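Local coordinates for exodeoxyribonuclease III (Archaeoglobus fulgidus, PDB 2VOA), which is an AP endonuclease acting at abasic sites in DNA, probably with the help of magnesium or manganese ions, at residues A[127-130]-A[131-134]. The protein carries 1 engineered substitution. Numbering follows the deposited sequence.
Sequences LYHY and LQKT
Leu131 packs on both Leu127 and Tyr130 along the last two turns of helix 115-134. With chi1 at -63° its CG sits 3.4 Å from Leu127 O, and from there the two methyls diverge: CD1 lies 3.7 Å from CG of Leu127, one turn back, while CD2 reaches 3.8 Å from CD2 of the Tyr130 ring. Leu127 and Leu131 also touch Ile179 and Trp143, so this face of the crossover helix lies between its own strand 141-144 and the neighbouring helix 170-180. Over one face of the Tyr130 ring sits OG1 of Thr134, which donates to Tyr130 O at 2.7 Å from 37° out of the carbonyl plane. Arg93 bonds to this OG1 and to the tyrosine hydroxyl. The Thr134 N bond to Tyr130 O is weak, at 126°. On the outer side the extended Gln132 brings its amide to the Tyr128 ring, planes 58° apart; NE2 comes 3.3 Å from Tyr128 OH, at too poor an angle for a hydrogen bond. A serine in place of Tyr128 would probably leave the Gln132 amide freer to turn and Lys178 without its cation-pi partner. The helix end is thus amphipathic, the Thr134 hydroxyl doubling the grip on the Tyr130 carbonyl.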
# COMPACT_ATOMS: atom_id res chain seq x y z
N LEU A 127 27.66 22.06 -9.67
CA LEU A 127 28.25 20.82 -9.15
C LEU A 127 29.67 20.68 -9.67
O LEU A 127 30.57 20.24 -8.93
CB LEU A 127 27.40 19.62 -9.57
CG LEU A 127 27.90 18.28 -9.02
CD1 LEU A 127 27.96 18.33 -7.50
CD2 LEU A 127 26.96 17.17 -9.46
N TYR A 128 29.89 21.04 -10.93
CA TYR A 128 31.26 21.07 -11.48
C TYR A 128 32.22 21.89 -10.60
O TYR A 128 33.27 21.40 -10.18
CB TYR A 128 31.24 21.64 -12.92
CG TYR A 128 32.63 21.84 -13.49
CD1 TYR A 128 33.25 23.10 -13.44
CD2 TYR A 128 33.33 20.77 -14.07
CE1 TYR A 128 34.54 23.28 -13.96
CE2 TYR A 128 34.62 20.95 -14.59
CZ TYR A 128 35.21 22.21 -14.52
OH TYR A 128 36.47 22.42 -15.03
N HIS A 129 31.85 23.13 -10.31
CA HIS A 129 32.73 24.00 -9.54
C HIS A 129 32.89 23.51 -8.10
O HIS A 129 33.99 23.58 -7.53
CB HIS A 129 32.24 25.44 -9.65
CG HIS A 129 32.41 25.99 -11.03
ND1 HIS A 129 33.65 26.21 -11.59
CD2 HIS A 129 31.50 26.30 -11.99
CE1 HIS A 129 33.50 26.67 -12.82
NE2 HIS A 129 32.21 26.73 -13.09
N TYR A 130 31.81 22.95 -7.56
CA TYR A 130 31.82 22.41 -6.20
C TYR A 130 32.82 21.25 -6.06
O TYR A 130 33.65 21.23 -5.14
CB TYR A 130 30.40 22.02 -5.77
CG TYR A 130 30.31 21.26 -4.46
CD1 TYR A 130 30.34 21.92 -3.23
CD2 TYR A 130 30.17 19.87 -4.46
CE1 TYR A 130 30.24 21.19 -2.01
CE2 TYR A 130 30.08 19.15 -3.27
CZ TYR A 130 30.11 19.81 -2.06
OH TYR A 130 30.02 19.08 -0.89
N LEU A 131 32.75 20.30 -7.00
CA LEU A 131 33.66 19.14 -6.98
C LEU A 131 35.09 19.50 -7.37
O LEU A 131 36.03 18.98 -6.78
CB LEU A 131 33.13 18.04 -7.88
CG LEU A 131 31.77 17.51 -7.40
CD1 LEU A 131 31.21 16.60 -8.49
CD2 LEU A 131 31.83 16.80 -6.04
N GLN A 132 35.25 20.39 -8.34
CA GLN A 132 36.58 20.89 -8.69
C GLN A 132 37.29 21.50 -7.47
O GLN A 132 38.51 21.34 -7.29
CB GLN A 132 36.47 21.93 -9.81
CG GLN A 132 37.80 22.43 -10.33
CD GLN A 132 37.64 23.47 -11.41
OE1 GLN A 132 36.87 24.43 -11.26
NE2 GLN A 132 38.38 23.30 -12.50
N LYS A 133 36.51 22.20 -6.64
CA LYS A 133 37.04 22.93 -5.49
C LYS A 133 37.36 22.02 -4.31
O LYS A 133 38.32 22.27 -3.56
CB LYS A 133 36.03 24.02 -5.09
CG LYS A 133 36.20 24.61 -3.71
CD LYS A 133 35.21 25.74 -3.50
CE LYS A 133 34.69 25.75 -2.07
NZ LYS A 133 33.69 26.84 -1.87
N THR A 134 36.56 20.96 -4.16
CA THR A 134 36.54 20.19 -2.91
C THR A 134 37.03 18.74 -2.99
O THR A 134 37.29 18.12 -1.95
CB THR A 134 35.14 20.17 -2.30
OG1 THR A 134 34.25 19.47 -3.16
CG2 THR A 134 34.62 21.61 -2.04